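Local coordinates for putative polyketide biosynthesis enoyl-CoA hydratase homolog pksH (Bacillus subtilis, PDB 3HP0), which catalyses the dehydration of a carrier-tethered (S)-3-hydroxy-3-methylglutaryl group to 3-methylglutaconyl during assembly of the antibiotic bacillaene, at residues A131-P144 with H161-Q173. Numbering follows the deposited sequence.
Sequences ASFSLSELLFGLYP and HYMTLMTKPISVQ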
loop_
_atom_site.group_PDB
_atom_site.type_symbol
_atom_site.label_atom_id
_atom_site.label_comp_id
_atom_site.label_asym_id
_atom_site.label_seq_id
_atom_site.Cartn_x
_atom_site.Cartn_y
_atom_site.Cartn_z
ATOM N N ALA A 131 -8.827 12.492 0.786
ATOM C CA ALA A 131 -8.630 11.049 0.907
ATOM C C ALA A 131 -9.855 10.220 1.304
ATOM O O ALA A 131 -10.596 10.566 2.220
ATOM C CB ALA A 131 -7.484 10.765 1.882
ATOM N N SER A 132 -10.063 9.125 0.588
ATOM C CA SER A 132 -11.139 8.199 0.891
ATOM C C SER A 132 -10.532 6.817 0.652
ATOM O O SER A 132 -9.678 6.645 -0.216
ATOM C CB SER A 132 -12.354 8.430 -0.013
ATOM O OG SER A 132 -12.081 8.035 -1.346
ATOM N N PHE A 133 -10.980 5.830 1.417
ATOM C CA PHE A 133 -10.427 4.483 1.325
ATOM C C PHE A 133 -11.506 3.430 1.107
ATOM O O PHE A 133 -12.557 3.489 1.737
ATOM C CB PHE A 133 -9.654 4.196 2.625
ATOM C CG PHE A 133 -8.681 5.281 2.995
ATOM C CD1 PHE A 133 -7.364 5.237 2.549
ATOM C CD2 PHE A 133 -9.103 6.385 3.730
ATOM C CE1 PHE A 133 -6.473 6.281 2.822
ATOM C CE2 PHE A 133 -8.231 7.437 4.012
ATOM C CZ PHE A 133 -6.908 7.386 3.556
ATOM N N SER A 134 -11.247 2.455 0.239
ATOM C CA SER A 134 -12.250 1.422 -0.012
ATOM C C SER A 134 -11.740 0.036 -0.423
ATOM O O SER A 134 -10.663 -0.112 -1.007
ATOM C CB SER A 134 -13.248 1.912 -1.065
ATOM O OG SER A 134 -12.626 2.028 -2.332
ATOM N N LEU A 135 -12.546 -0.972 -0.103
ATOM C CA LEU A 135 -12.256 -2.367 -0.421
ATOM C C LEU A 135 -13.521 -2.944 -1.042
ATOM O O LEU A 135 -14.463 -3.285 -0.330
ATOM C CB LEU A 135 -11.911 -3.151 0.845
ATOM C CG LEU A 135 -10.677 -2.716 1.635
ATOM C CD1 LEU A 135 -10.489 -3.618 2.830
ATOM C CD2 LEU A 135 -9.451 -2.774 0.737
ATOM N N SER A 136 -13.535 -3.040 -2.370
ATOM C CA SER A 136 -14.688 -3.548 -3.107
ATOM C C SER A 136 -14.506 -4.985 -3.602
ATOM O O SER A 136 -15.442 -5.592 -4.123
ATOM C CB SER A 136 -14.975 -2.633 -4.305
ATOM O OG SER A 136 -13.883 -2.617 -5.220
ATOM N N GLU A 137 -13.303 -5.522 -3.436
ATOM C CA GLU A 137 -12.999 -6.876 -3.886
ATOM C C GLU A 137 -14.089 -7.921 -3.642
ATOM O O GLU A 137 -14.378 -8.728 -4.523
ATOM C CB GLU A 137 -11.698 -7.367 -3.240
ATOM C CG GLU A 137 -10.442 -6.592 -3.637
ATOM C CD GLU A 137 -10.480 -5.143 -3.196
ATOM O OE1 GLU A 137 -10.815 -4.884 -2.017
ATOM O OE2 GLU A 137 -10.170 -4.262 -4.026
ATOM N N LEU A 138 -14.697 -7.909 -2.459
ATOM C CA LEU A 138 -15.711 -8.900 -2.117
ATOM C C LEU A 138 -16.919 -8.926 -3.058
ATOM O O LEU A 138 -17.671 -9.906 -3.087
ATOM C CB LEU A 138 -16.162 -8.705 -0.667
ATOM C CG LEU A 138 -16.766 -9.912 0.065
ATOM C CD1 LEU A 138 -15.828 -11.105 -0.006
ATOM C CD2 LEU A 138 -17.024 -9.542 1.521
ATOM N N LEU A 139 -17.106 -7.861 -3.832
ATOM C CA LEU A 139 -18.215 -7.810 -4.778
ATOM C C LEU A 139 -17.960 -8.830 -5.900
ATOM O O LEU A 139 -18.887 -9.300 -6.561
ATOM C CB LEU A 139 -18.352 -6.398 -5.356
ATOM C CG LEU A 139 -18.784 -5.309 -4.365
ATOM C CD1 LEU A 139 -18.628 -3.932 -4.989
ATOM C CD2 LEU A 139 -20.219 -5.554 -3.936
ATOM N N PHE A 140 -16.695 -9.178 -6.100
ATOM C CA PHE A 140 -16.325 -10.140 -7.124
ATOM C C PHE A 140 -15.826 -11.429 -6.483
ATOM O O PHE A 140 -15.089 -12.196 -7.098
ATOM C CB PHE A 140 -15.242 -9.559 -8.032
ATOM C CG PHE A 140 -15.640 -8.279 -8.710
ATOM C CD1 PHE A 140 -15.067 -7.069 -8.335
ATOM C CD2 PHE A 140 -16.611 -8.277 -9.707
ATOM C CE1 PHE A 140 -15.457 -5.877 -8.944
ATOM C CE2 PHE A 140 -17.009 -7.089 -10.321
ATOM C CZ PHE A 140 -16.434 -5.890 -9.939
ATOM N N GLY A 141 -16.228 -11.665 -5.241
ATOM C CA GLY A 141 -15.811 -12.873 -4.558
ATOM C C GLY A 141 -14.371 -12.818 -4.078
ATOM O O GLY A 141 -13.878 -13.756 -3.449
ATOM N N LEU A 142 -13.680 -11.723 -4.367
ATOM C CA LEU A 142 -12.300 -11.610 -3.926
ATOM C C LEU A 142 -12.218 -10.972 -2.538
ATOM O O LEU A 142 -13.232 -10.730 -1.880
ATOM C CB LEU A 142 -11.481 -10.762 -4.906
ATOM C CG LEU A 142 -11.249 -11.115 -6.388
ATOM C CD1 LEU A 142 -11.111 -12.621 -6.576
ATOM C CD2 LEU A 142 -12.382 -10.585 -7.213
ATOM N N TYR A 143 -10.989 -10.734 -2.092
ATOM C CA TYR A 143 -10.707 -10.050 -0.826
ATOM C C TYR A 143 -9.216 -9.715 -0.787
ATOM O O TYR A 143 -8.385 -10.509 -1.228
ATOM C CB TYR A 143 -11.140 -10.865 0.408
ATOM C CG TYR A 143 -10.648 -12.291 0.484
ATOM C CD1 TYR A 143 -11.433 -13.346 0.010
ATOM C CD2 TYR A 143 -9.405 -12.593 1.045
ATOM C CE1 TYR A 143 -10.995 -14.664 0.099
ATOM C CE2 TYR A 143 -8.956 -13.903 1.128
ATOM C CZ TYR A 143 -9.752 -14.938 0.658
ATOM O OH TYR A 143 -9.316 -16.231 0.766
ATOM N N PRO A 144 -8.869 -8.522 -0.266
ATOM C CA PRO A 144 -7.509 -7.985 -0.136
ATOM C C PRO A 144 -6.600 -8.757 0.817
ATOM O O PRO A 144 -6.087 -8.193 1.789
ATOM C CB PRO A 144 -7.757 -6.574 0.364
ATOM C CG PRO A 144 -8.918 -6.781 1.275
ATOM C CD PRO A 144 -9.829 -7.628 0.410
ATOM N N HIS A 161 -12.808 -5.906 8.998
ATOM C CA HIS A 161 -13.877 -6.841 8.659
ATOM C C HIS A 161 -15.131 -6.126 8.128
ATOM O O HIS A 161 -15.645 -6.464 7.071
ATOM C CB HIS A 161 -14.203 -7.677 9.905
ATOM C CG HIS A 161 -15.062 -8.876 9.638
ATOM N ND1 HIS A 161 -14.774 -9.799 8.653
ATOM C CD2 HIS A 161 -16.167 -9.337 10.273
ATOM C CE1 HIS A 161 -15.663 -10.777 8.697
ATOM N NE2 HIS A 161 -16.518 -10.520 9.671
ATOM N N TYR A 162 -15.599 -5.126 8.866
ATOM C CA TYR A 162 -16.774 -4.347 8.498
ATOM C C TYR A 162 -16.548 -3.667 7.147
ATOM O O TYR A 162 -17.433 -3.627 6.291
ATOM C CB TYR A 162 -17.029 -3.300 9.582
ATOM C CG TYR A 162 -18.302 -2.494 9.420
ATOM C CD1 TYR A 162 -19.558 -3.120 9.400
ATOM C CD2 TYR A 162 -18.254 -1.103 9.333
ATOM C CE1 TYR A 162 -20.733 -2.369 9.303
ATOM C CE2 TYR A 162 -19.408 -0.349 9.234
ATOM C CZ TYR A 162 -20.645 -0.980 9.222
ATOM O OH TYR A 162 -21.780 -0.211 9.138
HETATM N N MSE A 163 -15.345 -3.141 6.972
HETATM C CA MSE A 163 -14.943 -2.464 5.747
HETATM C C MSE A 163 -15.020 -3.384 4.539
HETATM O O MSE A 163 -15.550 -3.015 3.487
HETATM C CB MSE A 163 -13.500 -1.986 5.884
HETATM C CG MSE A 163 -13.288 -0.527 5.644
HETATM SE SE MSE A 163 -11.433 -0.094 5.962
HETATM C CE MSE A 163 -10.900 0.157 4.126
ATOM N N THR A 164 -14.464 -4.581 4.695
ATOM C CA THR A 164 -14.419 -5.544 3.608
ATOM C C THR A 164 -15.811 -6.031 3.250
ATOM O O THR A 164 -16.146 -6.128 2.075
ATOM C CB THR A 164 -13.519 -6.752 3.972
ATOM O OG1 THR A 164 -12.258 -6.275 4.469
ATOM C CG2 THR A 164 -13.271 -7.627 2.738
ATOM N N LEU A 165 -16.614 -6.321 4.271
ATOM C CA LEU A 165 -17.978 -6.798 4.077
ATOM C C LEU A 165 -18.896 -5.725 3.491
ATOM O O LEU A 165 -19.718 -6.028 2.629
ATOM C CB LEU A 165 -18.576 -7.288 5.401
ATOM C CG LEU A 165 -18.033 -8.569 6.047
ATOM C CD1 LEU A 165 -18.585 -8.699 7.452
ATOM C CD2 LEU A 165 -18.411 -9.784 5.218
HETATM N N MSE A 166 -18.747 -4.479 3.947
HETATM C CA MSE A 166 -19.597 -3.378 3.481
HETATM C C MSE A 166 -19.227 -2.748 2.143
HETATM O O MSE A 166 -20.051 -2.082 1.524
HETATM C CB MSE A 166 -19.687 -2.288 4.549
HETATM C CG MSE A 166 -20.485 -2.693 5.780
HETATM SE SE MSE A 166 -22.269 -3.338 5.371
HETATM C CE MSE A 166 -21.971 -5.218 5.610
ATOM N N THR A 167 -17.986 -2.932 1.716
ATOM C CA THR A 167 -17.549 -2.425 0.423
ATOM C C THR A 167 -17.563 -0.910 0.192
ATOM O O THR A 167 -16.977 -0.427 -0.782
ATOM C CB THR A 167 -18.390 -3.070 -0.679
ATOM O OG1 THR A 167 -18.244 -4.491 -0.604
ATOM C CG2 THR A 167 -17.960 -2.574 -2.052
ATOM N N LYS A 168 -18.214 -0.146 1.057
ATOM C CA LYS A 168 -18.249 1.289 0.814
ATOM C C LYS A 168 -17.045 2.048 1.350
ATOM O O LYS A 168 -16.604 1.830 2.478
ATOM C CB LYS A 168 -19.536 1.908 1.360
ATOM C CG LYS A 168 -19.713 1.829 2.855
ATOM C CD LYS A 168 -20.933 2.642 3.274
ATOM C CE LYS A 168 -20.783 4.110 2.868
ATOM N NZ LYS A 168 -21.878 4.966 3.410
ATOM N N PRO A 169 -16.505 2.966 0.536
ATOM C CA PRO A 169 -15.348 3.762 0.934
ATOM C C PRO A 169 -15.618 4.488 2.241
ATOM O O PRO A 169 -16.756 4.863 2.529
ATOM C CB PRO A 169 -15.167 4.713 -0.246
ATOM C CG PRO A 169 -16.556 4.885 -0.742
ATOM C CD PRO A 169 -17.080 3.479 -0.719
ATOM N N ILE A 170 -14.576 4.662 3.044
ATOM C CA ILE A 170 -14.727 5.347 4.311
ATOM C C ILE A 170 -14.125 6.737 4.165
ATOM O O ILE A 170 -13.265 6.961 3.311
ATOM C CB ILE A 170 -14.020 4.596 5.456
ATOM C CG1 ILE A 170 -12.507 4.731 5.320
ATOM C CG2 ILE A 170 -14.402 3.114 5.424
ATOM C CD1 ILE A 170 -11.761 4.274 6.545
ATOM N N SER A 171 -14.586 7.664 4.996
ATOM C CA SER A 171 -14.113 9.040 4.952
ATOM C C SER A 171 -12.744 9.199 5.611
ATOM O O SER A 171 -12.295 8.328 6.359
ATOM C CB SER A 171 -15.115 9.945 5.660
ATOM O OG SER A 171 -15.161 9.640 7.044
ATOM N N VAL A 172 -12.086 10.319 5.335
ATOM C CA VAL A 172 -10.793 10.580 5.936
ATOM C C VAL A 172 -10.978 10.715 7.450
ATOM O O VAL A 172 -10.041 10.502 8.219
ATOM C CB VAL A 172 -10.156 11.867 5.363
ATOM C CG1 VAL A 172 -11.072 13.051 5.585
ATOM C CG2 VAL A 172 -8.800 12.103 6.012
ATOM N N GLN A 173 -12.198 11.053 7.871
ATOM C CA GLN A 173 -12.520 11.196 9.295
ATOM C C GLN A 173 -12.500 9.840 9.998
ATOM O O GLN A 173 -11.877 9.692 11.055
ATOM C CB GLN A 173 -13.913 11.814 9.495
ATOM C CG GLN A 173 -14.048 13.302 9.200
ATOM C CD GLN A 173 -13.798 13.652 7.746
ATOM O OE1 GLN A 173 -14.170 12.907 6.832
ATOM N NE2 GLN A 173 -13.179 14.806 7.521
HETATM O O HOH W 1 -14.516 -6.016 -0.429
HETATM O O HOH W 2 -14.416 -0.643 1.882
#
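Phe133 and Ile170 pair through their backbones as a single antiparallel bridge between strand 132-134 and the connection that links helices 157-166 and 172-178. Ile170 N donates to Phe133 O at 2.7 Å, and Phe133 N returns a longer bond to Ile170 O (3.2 Å). Since Ser132 and Ser134 bond along their backbones to strand 110-112, the bridge ties the helical connection to the edge of a small parallel sheet of this crotonase-family protein.

The buried side is enclosed by many apolar neighbours. Ile170 CG1, set between its backbone N and carbonyl carbon (chi1 72°), lies 4.0 Å from Phe133 CB and also approaches the edge of the ring near its plane. Selenomethionine Met163, bent at chi3 (107°), crosses Leu135 at about a right angle and brings CE to 3.8 Å from Leu135 CG; both side chains also touch Leu116 of helix 115-121. Leu135 CD1 also rests against Thr164, whose OG1 is bonded to Ala160 O.

On the solvent side Pro169, Leu139 and Leu165 are exposed. Pro169 lays its ring beside Ser134, CB to CB at 3.5 Å. Leu139 reaches Thr167 CG2 with CD1, while Leu138 CD2 meets Leu165 CD2.

Beyond the bridge the backbones stay close: Thr167 CA-H points at Leu135 O (CA to O 3.3 Å). One water donates to Leu135 O (2.7 Å) and Thr164 O and accepts from Leu138 N, joining the turn of residues 137-139 to the helix end. A second accepts from Leu135 N and lies 3.1 Å from Met163 O, to which it can donate, though more acceptors are in reach than it has protons. Active-site Glu137 starts that turn but turns its side chain to Asn112 and Ala113. Direct backbone hydrogen bonding between the segments is thus confined to Phe133 and Ile170, whereas around Leu135 water serves polar backbone atoms near the helix end, beside the CA-H...O contact.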